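Local atomic coordinates of VP5 (Halorubrum pleomorphic virus 6, PDB entry 6QGL), a protein that is an envelope protein of a pleomorphic virus of haloarchaea and probably fuses the viral membrane with that of the host cell. Residues A[307-312]-A[445-450]; A[331-336]-A[461-466]; A[348-353]-A[438-443]. One frame throughout, in Å; residues are numbered along the deposited sequence.

Contact 1 of 3, residues A[307-312]-A[445-450]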
ATOM      1  N   ALA A 307      -6.457 -20.647  -0.128  1.00 96.72           N
ATOM      2  CA  ALA A 307      -7.532 -20.379   0.820  1.00 96.49           C
ATOM      3  C   ALA A 307      -8.722 -19.676   0.197  1.00 99.12           C
ATOM      4  O   ALA A 307      -8.552 -18.671  -0.494  1.00 97.25           O
ATOM      5  CB  ALA A 307      -7.002 -19.555   1.982  1.00 96.82           C
ATOM      6  N   THR A 308      -9.930 -20.194   0.464  1.00 96.31           N
ATOM      7  CA  THR A 308     -11.183 -19.576   0.033  1.00 94.95           C
ATOM      8  C   THR A 308     -11.671 -18.831   1.272  1.00 98.40           C
ATOM      9  O   THR A 308     -12.003 -19.449   2.285  1.00 99.09           O
ATOM     10  CB  THR A 308     -12.162 -20.615  -0.541  1.00103.75           C
ATOM     11  OG1 THR A 308     -11.498 -21.383  -1.547  1.00104.49           O
ATOM     12  CG2 THR A 308     -13.402 -19.977  -1.140  1.00100.78           C
ATOM     13  N   ILE A 309     -11.606 -17.501   1.215  1.00 93.83           N
ATOM     14  CA  ILE A 309     -11.946 -16.595   2.316  1.00 93.75           C
ATOM     15  C   ILE A 309     -13.307 -15.968   2.088  1.00 97.34           C
ATOM     16  O   ILE A 309     -13.712 -15.805   0.941  1.00 95.95           O
ATOM     17  CB  ILE A 309     -10.814 -15.515   2.422  1.00 96.09           C
ATOM     18  CG1 ILE A 309      -9.434 -16.147   2.667  1.00 97.18           C
ATOM     19  CG2 ILE A 309     -11.098 -14.393   3.437  1.00 96.74           C
ATOM     20  CD1 ILE A 309      -9.324 -17.068   3.826  1.00106.96           C
ATOM     21  N   THR A 310     -14.004 -15.604   3.176  1.00 94.89           N
ATOM     22  CA  THR A 310     -15.268 -14.887   3.105  1.00 94.40           C
ATOM     23  C   THR A 310     -15.291 -13.797   4.200  1.00 98.90           C
ATOM     24  O   THR A 310     -15.031 -14.069   5.371  1.00 99.70           O
ATOM     25  CB  THR A 310     -16.509 -15.799   3.054  1.00104.38           C
ATOM     26  OG1 THR A 310     -17.638 -15.003   2.700  1.00103.74           O
ATOM     27  CG2 THR A 310     -16.803 -16.525   4.340  1.00105.25           C
ATOM     28  N   ILE A 311     -15.544 -12.553   3.767  1.00 94.95           N
ATOM     29  CA  ILE A 311     -15.587 -11.351   4.604  1.00 95.60           C
ATOM     30  C   ILE A 311     -16.942 -11.281   5.302  1.00101.07           C
ATOM     31  O   ILE A 311     -17.973 -11.282   4.634  1.00 99.98           O
ATOM     32  CB  ILE A 311     -15.266 -10.079   3.754  1.00 97.63           C
ATOM     33  CG1 ILE A 311     -14.038 -10.281   2.797  1.00 96.97           C
ATOM     34  CG2 ILE A 311     -15.107  -8.821   4.629  1.00 99.42           C
ATOM     35  CD1 ILE A 311     -12.639 -10.788   3.408  1.00104.51           C
ATOM     36  N   GLN A 312     -16.934 -11.235   6.641  1.00 99.89           N
ATOM     37  CA  GLN A 312     -18.148 -11.230   7.460  1.00101.50           C
ATOM     38  C   GLN A 312     -19.120 -10.084   7.162  1.00105.55           C
ATOM     39  O   GLN A 312     -20.296 -10.349   6.914  1.00105.12           O
ATOM     40  CB  GLN A 312     -17.800 -11.264   8.951  1.00105.09           C
ATOM     41  CG  GLN A 312     -17.106 -12.550   9.397  1.00122.63           C
ATOM     42  CD  GLN A 312     -16.828 -12.576  10.882  1.00146.14           C
ATOM     43  OE1 GLN A 312     -17.224 -11.680  11.643  1.00142.23           O
ATOM     44  NE2 GLN A 312     -16.139 -13.611  11.331  1.00141.09           N
ATOM     45  N   GLY A 445     -10.264  -6.126   8.161  1.00 87.04           N
ATOM     46  CA  GLY A 445     -11.516  -6.564   8.760  1.00 88.29           C
ATOM     47  C   GLY A 445     -11.610  -8.066   8.899  1.00 93.06           C
ATOM     48  O   GLY A 445     -10.916  -8.804   8.191  1.00 91.06           O
ATOM     49  N   ALA A 446     -12.491  -8.515   9.814  1.00 92.51           N
ATOM     50  CA  ALA A 446     -12.754  -9.916  10.136  1.00 93.43           C
ATOM     51  C   ALA A 446     -13.082 -10.773   8.914  1.00 97.24           C
ATOM     52  O   ALA A 446     -13.898 -10.387   8.072  1.00 95.82           O
ATOM     53  CB  ALA A 446     -13.867 -10.018  11.169  1.00 96.26           C
ATOM     54  N   PHE A 447     -12.408 -11.927   8.817  1.00 95.01           N
ATOM     55  CA  PHE A 447     -12.562 -12.890   7.732  1.00 94.40           C
ATOM     56  C   PHE A 447     -12.693 -14.306   8.279  1.00101.39           C
ATOM     57  O   PHE A 447     -12.204 -14.594   9.374  1.00102.43           O
ATOM     58  CB  PHE A 447     -11.364 -12.802   6.762  1.00 94.75           C
ATOM     59  CG  PHE A 447      -9.998 -13.127   7.334  1.00 96.83           C
ATOM     60  CD1 PHE A 447      -9.555 -14.445   7.419  1.00100.52           C
ATOM     61  CD2 PHE A 447      -9.131 -12.115   7.724  1.00 98.98           C
ATOM     62  CE1 PHE A 447      -8.291 -14.745   7.935  1.00101.84           C
ATOM     63  CE2 PHE A 447      -7.859 -12.417   8.227  1.00102.12           C
ATOM     64  CZ  PHE A 447      -7.450 -13.729   8.332  1.00100.66           C
ATOM     65  N   THR A 448     -13.329 -15.196   7.506  1.00 99.12           N
ATOM     66  CA  THR A 448     -13.466 -16.607   7.876  1.00101.10           C
ATOM     67  C   THR A 448     -12.855 -17.458   6.763  1.00105.50           C
ATOM     68  O   THR A 448     -13.143 -17.229   5.584  1.00103.48           O
ATOM     69  CB  THR A 448     -14.925 -16.995   8.217  1.00110.73           C
ATOM     70  OG1 THR A 448     -15.725 -16.944   7.048  1.00109.23           O
ATOM     71  CG2 THR A 448     -15.553 -16.094   9.235  1.00110.37           C
ATOM     72  N   VAL A 449     -11.988 -18.410   7.139  1.00104.45           N
ATOM     73  CA  VAL A 449     -11.322 -19.315   6.200  1.00104.65           C
ATOM     74  C   VAL A 449     -12.291 -20.468   5.921  1.00111.45           C
ATOM     75  O   VAL A 449     -12.520 -21.293   6.802  1.00113.12           O
ATOM     76  CB  VAL A 449      -9.939 -19.807   6.725  1.00109.40           C
ATOM     77  CG1 VAL A 449      -9.229 -20.678   5.691  1.00109.14           C
ATOM     78  CG2 VAL A 449      -9.050 -18.637   7.144  1.00108.22           C
ATOM     79  N   ASP A 450     -12.897 -20.491   4.719  1.00108.18           N
ATOM     80  CA  ASP A 450     -13.867 -21.521   4.334  1.00109.65           C
ATOM     81  C   ASP A 450     -13.198 -22.873   4.117  1.00117.01           C
ATOM     82  O   ASP A 450     -13.515 -23.832   4.822  1.00118.69           O
ATOM     83  CB  ASP A 450     -14.674 -21.100   3.087  1.00109.69           C
ATOM     84  CG  ASP A 450     -15.474 -19.825   3.254  1.00117.33           C
ATOM     85  OD1 ASP A 450     -16.165 -19.689   4.287  1.00118.64           O
ATOM     86  OD2 ASP A 450     -15.430 -18.974   2.339  1.00121.02           O
TER

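Contact 2 of 3, residues A[331-336]-A[461-466]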
ATOM      1  N   PRO A 331      -1.375 -20.609  13.115  1.00107.64           N
ATOM      2  CA  PRO A 331      -1.894 -21.175  11.861  1.00106.90           C
ATOM      3  C   PRO A 331      -3.314 -20.694  11.575  1.00110.24           C
ATOM      4  O   PRO A 331      -4.114 -20.538  12.502  1.00111.07           O
ATOM      5  CB  PRO A 331      -1.837 -22.685  12.098  1.00111.10           C
ATOM      6  CG  PRO A 331      -1.918 -22.848  13.568  1.00117.60           C
ATOM      7  CD  PRO A 331      -1.303 -21.627  14.186  1.00111.91           C
ATOM      8  N   LEU A 332      -3.608 -20.418  10.297  1.00104.94           N
ATOM      9  CA  LEU A 332      -4.932 -19.982   9.863  1.00103.96           C
ATOM     10  C   LEU A 332      -5.704 -21.227   9.436  1.00109.07           C
ATOM     11  O   LEU A 332      -5.542 -21.721   8.317  1.00108.05           O
ATOM     12  CB  LEU A 332      -4.849 -18.923   8.741  1.00101.53           C
ATOM     13  CG  LEU A 332      -4.179 -17.588   9.102  1.00105.10           C
ATOM     14  CD1 LEU A 332      -3.774 -16.832   7.860  1.00103.26           C
ATOM     15  CD2 LEU A 332      -5.077 -16.721   9.974  1.00108.06           C
ATOM     16  N   SER A 333      -6.483 -21.777  10.378  1.00107.72           N
ATOM     17  CA  SER A 333      -7.262 -23.000  10.202  1.00109.27           C
ATOM     18  C   SER A 333      -8.597 -22.772   9.497  1.00111.94           C
ATOM     19  O   SER A 333      -9.218 -21.722   9.674  1.00110.29           O
ATOM     20  CB  SER A 333      -7.488 -23.684  11.546  1.00115.80           C
ATOM     21  OG  SER A 333      -6.268 -23.896  12.238  1.00125.22           O
ATOM     22  N   ALA A 334      -9.042 -23.771   8.711  1.00109.16           N
ATOM     23  CA  ALA A 334     -10.316 -23.739   7.993  1.00108.35           C
ATOM     24  C   ALA A 334     -11.468 -23.936   8.983  1.00113.85           C
ATOM     25  O   ALA A 334     -11.368 -24.758   9.898  1.00115.95           O
ATOM     26  CB  ALA A 334     -10.345 -24.816   6.920  1.00109.69           C
ATOM     27  N   GLY A 335     -12.525 -23.152   8.803  1.00109.06           N
ATOM     28  CA  GLY A 335     -13.707 -23.152   9.659  1.00110.28           C
ATOM     29  C   GLY A 335     -13.646 -22.106  10.756  1.00113.85           C
ATOM     30  O   GLY A 335     -14.653 -21.844  11.421  1.00114.48           O
ATOM     31  N   GLN A 336     -12.458 -21.498  10.948  1.00109.04           N
ATOM     32  CA  GLN A 336     -12.199 -20.477  11.965  1.00108.87           C
ATOM     33  C   GLN A 336     -12.365 -19.051  11.434  1.00109.69           C
ATOM     34  O   GLN A 336     -12.145 -18.798  10.248  1.00106.99           O
ATOM     35  CB  GLN A 336     -10.799 -20.667  12.581  1.00110.95           C
ATOM     36  CG  GLN A 336     -10.645 -21.921  13.440  1.00128.52           C
ATOM     37  CD  GLN A 336     -11.365 -21.812  14.761  1.00150.22           C
ATOM     38  OE1 GLN A 336     -10.963 -21.064  15.659  1.00146.23           O
ATOM     39  NE2 GLN A 336     -12.447 -22.561  14.908  1.00144.09           N
ATOM     40  N   VAL A 461      -7.110 -29.397   3.513  1.00135.89           N
ATOM     41  CA  VAL A 461      -6.263 -29.400   4.714  1.00135.97           C
ATOM     42  C   VAL A 461      -6.892 -28.536   5.820  1.00136.93           C
ATOM     43  O   VAL A 461      -7.615 -27.582   5.521  1.00134.26           O
ATOM     44  CB  VAL A 461      -4.801 -28.971   4.381  1.00138.90           C
ATOM     45  CG1 VAL A 461      -3.845 -29.273   5.536  1.00140.19           C
ATOM     46  CG2 VAL A 461      -4.303 -29.638   3.100  1.00139.62           C
ATOM     47  N   SER A 462      -6.616 -28.883   7.093  1.00133.93           N
ATOM     48  CA  SER A 462      -7.122 -28.182   8.271  1.00132.73           C
ATOM     49  C   SER A 462      -6.440 -26.828   8.513  1.00131.94           C
ATOM     50  O   SER A 462      -7.141 -25.827   8.630  1.00129.74           O
ATOM     51  CB  SER A 462      -7.012 -29.064   9.512  1.00139.67           C
ATOM     52  OG  SER A 462      -7.784 -30.246   9.379  1.00151.23           O
ATOM     53  N   SER A 463      -5.089 -26.795   8.585  1.00126.77           N
ATOM     54  CA  SER A 463      -4.311 -25.579   8.867  1.00123.59           C
ATOM     55  C   SER A 463      -3.361 -25.141   7.734  1.00123.07           C
ATOM     56  O   SER A 463      -3.265 -25.816   6.706  1.00122.93           O
ATOM     57  CB  SER A 463      -3.522 -25.751  10.165  1.00128.83           C
ATOM     58  OG  SER A 463      -4.363 -26.041  11.270  1.00140.10           O
ATOM     59  N   THR A 464      -2.662 -24.001   7.946  1.00115.96           N
ATOM     60  CA  THR A 464      -1.678 -23.405   7.032  1.00113.04           C
ATOM     61  C   THR A 464      -0.249 -23.604   7.555  1.00115.41           C
ATOM     62  O   THR A 464      -0.046 -23.741   8.764  1.00116.24           O
ATOM     63  CB  THR A 464      -1.926 -21.893   6.864  1.00118.09           C
ATOM     64  OG1 THR A 464      -2.031 -21.268   8.143  1.00117.57           O
ATOM     65  CG2 THR A 464      -3.132 -21.579   6.008  1.00115.63           C
ATOM     66  N   SER A 465       0.739 -23.587   6.644  1.00109.38           N
ATOM     67  CA  SER A 465       2.157 -23.699   6.976  1.00108.59           C
ATOM     68  C   SER A 465       2.936 -22.646   6.194  1.00108.03           C
ATOM     69  O   SER A 465       2.995 -22.694   4.960  1.00106.96           O
ATOM     70  CB  SER A 465       2.683 -25.104   6.698  1.00114.41           C
ATOM     71  OG  SER A 465       3.978 -25.281   7.250  1.00123.19           O
ATOM     72  N   PHE A 466       3.489 -21.664   6.917  1.00101.84           N
ATOM     73  CA  PHE A 466       4.248 -20.558   6.339  1.00 98.97           C
ATOM     74  C   PHE A 466       5.731 -20.864   6.296  1.00101.34           C
ATOM     75  O   PHE A 466       6.245 -21.559   7.175  1.00102.30           O
ATOM     76  CB  PHE A 466       3.969 -19.252   7.098  1.00 99.51           C
ATOM     77  CG  PHE A 466       2.565 -18.742   6.883  1.00100.53           C
ATOM     78  CD1 PHE A 466       1.519 -19.176   7.689  1.00104.84           C
ATOM     79  CD2 PHE A 466       2.282 -17.851   5.856  1.00101.22           C
ATOM     80  CE1 PHE A 466       0.213 -18.733   7.465  1.00105.35           C
ATOM     81  CE2 PHE A 466       0.978 -17.400   5.640  1.00103.65           C
ATOM     82  CZ  PHE A 466      -0.046 -17.839   6.450  1.00102.81           C
TER

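Contact 3 of 3, residues A[348-353]-A[438-443]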
ATOM      1  N   TYR A 348      -1.500 -10.373   4.619  1.00 78.89           N
ATOM      2  CA  TYR A 348      -1.586 -10.033   3.207  1.00 77.95           C
ATOM      3  C   TYR A 348      -2.258 -11.185   2.487  1.00 82.28           C
ATOM      4  O   TYR A 348      -1.974 -12.349   2.772  1.00 82.37           O
ATOM      5  CB  TYR A 348      -0.213  -9.744   2.587  1.00 78.71           C
ATOM      6  CG  TYR A 348       0.478  -8.512   3.126  1.00 80.47           C
ATOM      7  CD1 TYR A 348       0.216  -7.251   2.595  1.00 82.30           C
ATOM      8  CD2 TYR A 348       1.457  -8.614   4.111  1.00 81.49           C
ATOM      9  CE1 TYR A 348       0.878  -6.117   3.065  1.00 83.27           C
ATOM     10  CE2 TYR A 348       2.124  -7.487   4.587  1.00 82.54           C
ATOM     11  CZ  TYR A 348       1.833  -6.240   4.061  1.00 89.31           C
ATOM     12  OH  TYR A 348       2.495  -5.131   4.529  1.00 89.88           O
ATOM     13  N   PHE A 349      -3.168 -10.857   1.574  1.00 78.87           N
ATOM     14  CA  PHE A 349      -3.903 -11.830   0.785  1.00 78.79           C
ATOM     15  C   PHE A 349      -3.777 -11.466  -0.683  1.00 82.32           C
ATOM     16  O   PHE A 349      -4.105 -10.346  -1.072  1.00 81.10           O
ATOM     17  CB  PHE A 349      -5.372 -11.883   1.239  1.00 80.80           C
ATOM     18  CG  PHE A 349      -6.156 -13.080   0.756  1.00 82.66           C
ATOM     19  CD1 PHE A 349      -5.911 -14.348   1.274  1.00 86.68           C
ATOM     20  CD2 PHE A 349      -7.178 -12.933  -0.173  1.00 84.34           C
ATOM     21  CE1 PHE A 349      -6.638 -15.452   0.829  1.00 88.12           C
ATOM     22  CE2 PHE A 349      -7.919 -14.036  -0.601  1.00 87.56           C
ATOM     23  CZ  PHE A 349      -7.648 -15.287  -0.094  1.00 86.68           C
ATOM     24  N   THR A 350      -3.234 -12.390  -1.479  1.00 80.04           N
ATOM     25  CA  THR A 350      -3.050 -12.200  -2.917  1.00 80.31           C
ATOM     26  C   THR A 350      -4.089 -13.053  -3.624  1.00 85.78           C
ATOM     27  O   THR A 350      -4.109 -14.274  -3.448  1.00 85.85           O
ATOM     28  CB  THR A 350      -1.612 -12.520  -3.347  1.00 89.01           C
ATOM     29  OG1 THR A 350      -1.350 -13.893  -3.100  1.00 90.12           O
ATOM     30  CG2 THR A 350      -0.590 -11.696  -2.614  1.00 87.34           C
ATOM     31  N   ALA A 351      -4.987 -12.413  -4.382  1.00 83.22           N
ATOM     32  CA  ALA A 351      -6.068 -13.122  -5.061  1.00 83.59           C
ATOM     33  C   ALA A 351      -6.496 -12.433  -6.349  1.00 87.79           C
ATOM     34  O   ALA A 351      -6.145 -11.273  -6.574  1.00 86.93           O
ATOM     35  CB  ALA A 351      -7.257 -13.253  -4.118  1.00 84.12           C
ATOM     36  N   ASP A 352      -7.255 -13.153  -7.196  1.00 85.44           N
ATOM     37  CA  ASP A 352      -7.783 -12.617  -8.447  1.00 85.50           C
ATOM     38  C   ASP A 352      -9.079 -11.867  -8.144  1.00 89.12           C
ATOM     39  O   ASP A 352     -10.031 -12.458  -7.632  1.00 88.29           O
ATOM     40  CB  ASP A 352      -8.015 -13.736  -9.479  1.00 88.16           C
ATOM     41  CG  ASP A 352      -8.459 -13.269 -10.855  1.00 98.38           C
ATOM     42  OD1 ASP A 352      -8.581 -12.038 -11.060  1.00 98.71           O
ATOM     43  OD2 ASP A 352      -8.697 -14.130 -11.722  1.00104.69           O
ATOM     44  N   MET A 353      -9.097 -10.563  -8.462  1.00 86.25           N
ATOM     45  CA  MET A 353     -10.235  -9.675  -8.224  1.00 85.83           C
ATOM     46  C   MET A 353     -11.462 -10.006  -9.061  1.00 89.42           C
ATOM     47  O   MET A 353     -12.571  -9.728  -8.619  1.00 88.88           O
ATOM     48  CB  MET A 353      -9.841  -8.202  -8.389  1.00 88.54           C
ATOM     49  CG  MET A 353      -8.847  -7.711  -7.345  1.00 92.57           C
ATOM     50  SD  MET A 353      -9.359  -7.949  -5.620  1.00 96.66           S
ATOM     51  CE  MET A 353     -10.705  -6.743  -5.514  1.00 93.39           C
ATOM     52  N   TYR A 438      -4.635 -10.120 -10.862  1.00 90.83           N
ATOM     53  CA  TYR A 438      -4.105 -10.377  -9.526  1.00 89.64           C
ATOM     54  C   TYR A 438      -3.880  -9.084  -8.755  1.00 92.04           C
ATOM     55  O   TYR A 438      -3.521  -8.059  -9.342  1.00 92.12           O
ATOM     56  CB  TYR A 438      -2.822 -11.215  -9.583  1.00 91.45           C
ATOM     57  CG  TYR A 438      -3.074 -12.682  -9.848  1.00 93.67           C
ATOM     58  CD1 TYR A 438      -3.519 -13.528  -8.834  1.00 95.19           C
ATOM     59  CD2 TYR A 438      -2.861 -13.230 -11.109  1.00 95.67           C
ATOM     60  CE1 TYR A 438      -3.762 -14.879  -9.073  1.00 96.60           C
ATOM     61  CE2 TYR A 438      -3.102 -14.581 -11.360  1.00 97.43           C
ATOM     62  CZ  TYR A 438      -3.549 -15.403 -10.338  1.00104.10           C
ATOM     63  OH  TYR A 438      -3.784 -16.736 -10.577  1.00105.92           O
ATOM     64  N   ASP A 439      -4.113  -9.134  -7.437  1.00 86.97           N
ATOM     65  CA  ASP A 439      -3.955  -7.998  -6.533  1.00 85.94           C
ATOM     66  C   ASP A 439      -3.583  -8.485  -5.136  1.00 87.91           C
ATOM     67  O   ASP A 439      -3.997  -9.578  -4.734  1.00 87.41           O
ATOM     68  CB  ASP A 439      -5.247  -7.164  -6.488  1.00 87.54           C
ATOM     69  CG  ASP A 439      -5.109  -5.754  -5.942  1.00 99.02           C
ATOM     70  OD1 ASP A 439      -3.979  -5.219  -5.950  1.00100.47           O
ATOM     71  OD2 ASP A 439      -6.139  -5.175  -5.532  1.00104.79           O
ATOM     72  N   THR A 440      -2.791  -7.678  -4.405  1.00 82.77           N
ATOM     73  CA  THR A 440      -2.351  -7.978  -3.043  1.00 81.45           C
ATOM     74  C   THR A 440      -3.034  -7.010  -2.080  1.00 82.93           C
ATOM     75  O   THR A 440      -2.821  -5.799  -2.165  1.00 82.81           O
ATOM     76  CB  THR A 440      -0.815  -7.967  -2.958  1.00 88.85           C
ATOM     77  OG1 THR A 440      -0.283  -8.875  -3.928  1.00 88.24           O
ATOM     78  CG2 THR A 440      -0.288  -8.309  -1.558  1.00 86.63           C
ATOM     79  N   LEU A 441      -3.873  -7.556  -1.185  1.00 77.87           N
ATOM     80  CA  LEU A 441      -4.633  -6.811  -0.178  1.00 77.41           C
ATOM     81  C   LEU A 441      -4.070  -7.043   1.225  1.00 79.80           C
ATOM     82  O   LEU A 441      -3.603  -8.138   1.516  1.00 78.94           O
ATOM     83  CB  LEU A 441      -6.120  -7.257  -0.161  1.00 77.39           C
ATOM     84  CG  LEU A 441      -6.982  -7.147  -1.424  1.00 81.89           C
ATOM     85  CD1 LEU A 441      -8.277  -7.888  -1.244  1.00 82.11           C
ATOM     86  CD2 LEU A 441      -7.279  -5.716  -1.784  1.00 84.71           C
ATOM     87  N   GLN A 442      -4.180  -6.040   2.112  1.00 76.30           N
ATOM     88  CA  GLN A 442      -3.793  -6.172   3.519  1.00 76.47           C
ATOM     89  C   GLN A 442      -5.093  -6.225   4.310  1.00 81.19           C
ATOM     90  O   GLN A 442      -5.675  -5.176   4.593  1.00 81.27           O
ATOM     91  CB  GLN A 442      -2.898  -5.013   3.999  1.00 78.18           C
ATOM     92  CG  GLN A 442      -2.354  -5.216   5.413  1.00 88.32           C
ATOM     93  CD  GLN A 442      -1.550  -4.049   5.922  1.00104.36           C
ATOM     94  OE1 GLN A 442      -0.608  -3.577   5.280  1.00 99.04           O
ATOM     95  NE2 GLN A 442      -1.885  -3.579   7.111  1.00 96.56           N
ATOM     96  N   LEU A 443      -5.568  -7.449   4.625  1.00 78.06           N
ATOM     97  CA  LEU A 443      -6.820  -7.700   5.348  1.00 78.75           C
ATOM     98  C   LEU A 443      -6.861  -6.976   6.682  1.00 84.82           C
ATOM     99  O   LEU A 443      -5.982  -7.186   7.516  1.00 85.07           O
ATOM    100  CB  LEU A 443      -7.098  -9.208   5.512  1.00 78.74           C
ATOM    101  CG  LEU A 443      -6.925 -10.101   4.269  1.00 82.35           C
ATOM    102  CD1 LEU A 443      -7.031 -11.559   4.638  1.00 83.08           C
ATOM    103  CD2 LEU A 443      -7.939  -9.773   3.179  1.00 83.97           C
TER

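Contact 1 of 3, residues A[307-312]-A[445-450]
Ile-309 uses both of its branches against the neighbouring strand. Its CD1 rests on CG2 of Val-449 at 3.7 Å, and its CG2 reaches the other way to CB of Phe-447. With CG1 set beside the backbone N (chi1 -59°), CG2 is turned to the carbonyl side, which is how one side chain spans two residues across the gap. Ile-311 adds its CD1, 4.1 Å from the same Phe-447 CB. On the reverse face Thr-310 and Thr-448 stand side by side, pointing the same way, and the methyl of Thr-310 also meets the Asp-450 carboxylate, whose side chain crosses it at about a right angle. The Thr-448 hydroxyl makes a weak bond of 3.4 Å from OG1 to O of Thr-310. Between these two layers of side chains the backbones form an antiparallel pair inside a six-stranded sheet, with strand 447-454 lying between 305-311 and the short strand 337-338. Thr-310 and Thr-448 are a hydrogen-bonded pair, each N donating to the other's O at 3.0 Å, and Asp-450 N reaches Thr-308 O at 2.8 Å. The extended chain of Gln-312 passes across the Thr-448 methyl near the end of the pairing. Further out, Thr-310 OG1 bonds to Thr-317 OG1 and Ala-316 O on the next hairpin arm and its turn, and Phe-322 of that arm packs on Ile-309.

Contact 2 of 3, residues A[331-336]-A[461-466]
Two surface loops run past each other here in nearly opposite directions, Pro-331 to Ala-334 meeting Val-461 to Phe-466, and the first of them leads into a type II beta turn from Ser-333 to Gln-336. Neither segment is a regular strand, and the joint mixes backbone and side-chain bonds. The one backbone-to-backbone bond is given by Ala-334 N to Ser-462 O, 2.8 Å and close to straight at 167°. CA of Ser-333 also approaches that oxygen, making a CA-H...O contact, so Ser-462 O takes both a strong and a weak donor. Farther along, a side chain stands in for the main chain: Thr-464 OG1 accepts the N-H of Leu-332 at 2.8 Å. The hydroxyl gets there because it sits between its own backbone N and carbonyl carbon (chi1 51°), while the Thr-464 methyl lies by Leu-332 O. Between these two grips the hydroxyls of Ser-333 and Ser-463 are hydrogen-bonded, OG to OG, at 3.0 Å. Pro-331 touches Ser-463 as well, its CB 4.0 Å from CB of that serine. Within the turn, Gly-335 takes the third position with a positive phi of 94°, as a type II turn favours. Tyr-338 OH receives the Ser-333 N-H from beyond the turn, and Asp-302 takes that of Ser-465 on the other loop. On the inner side, Phe-322 of strand 317-324 packs against both Leu-332 and Phe-466. Those two side chains also meet each other, Leu-332 bringing its CD1 to the edge of the Phe-466 ring, near the ring plane, 4.1 Å from CZ.

Contact 3 of 3, residues A[348-353]-A[438-443]
Thr-350 and Thr-440 lie side by side and point the same way, the CG2 methyl of Thr-350 resting 3.6 Å from CG2 of Thr-440. The Thr-350 hydroxyl is turned elsewhere, bonding to Thr-321 OG1 on the neighbouring strand. On the same face Tyr-348 and Gln-442 cross at a slant, with CE1 of the ring 4.0 Å from the Gln-442 CB. At the other end the Tyr-438 ring comes obliquely against the partner backbone, its CD1 4.0 Å from Ala-351 C. The reverse face carries Phe-349, whose CB is met by the branched end of Leu-443, with CD1 at 3.8 Å. Phe-349 swings its ring away from this strand (chi1 -165°), and there it stacks edge-to-face with Phe-322. Beyond it Met-353, bent along its chain, lays CG on CB of Asp-439 at 3.7 Å. The hydrogen-bonded pairs are Phe-349 with Leu-441, each N 2.8 Å from the other's O, and Ala-351 with Asp-439, slightly longer. Between and beside them Tyr-348/Gln-442, Thr-350/Thr-440 and Asp-352/Tyr-438 are non-hydrogen-bonded pairs. Helix 289-296 covers the threonine face, through Ile-291 on Thr-350 and through Ala-290 and Leu-294 on Thr-440. The regular alternation of the two kinds of pair is that of an antiparallel sheet, here at its margin, where 438-443 is the outermost strand of six within the chain.

Contacts 1 and 3 are pairings in the same six-stranded sheet, the first toward one margin and the second at the other; strands 305-311 and 347-352 are separated by 317-324. Contact 3 is the most buried and is covered on one face by helix 289-296, contact 1 is partly buried, and contact 2 lies at the surface. Strand bonds carry 1 and 3, whereas 2 relies largely on serine and threonine hydroxyls. The Phe-349 ring meets Ile-309, joining 3 to 1, and Val-449 probably hydrogen-bonds to Gly-335 and Gln-336, joining 1 to 2. Contacts 2 and 3 do not touch, their nearest atoms being about 7 Å apart.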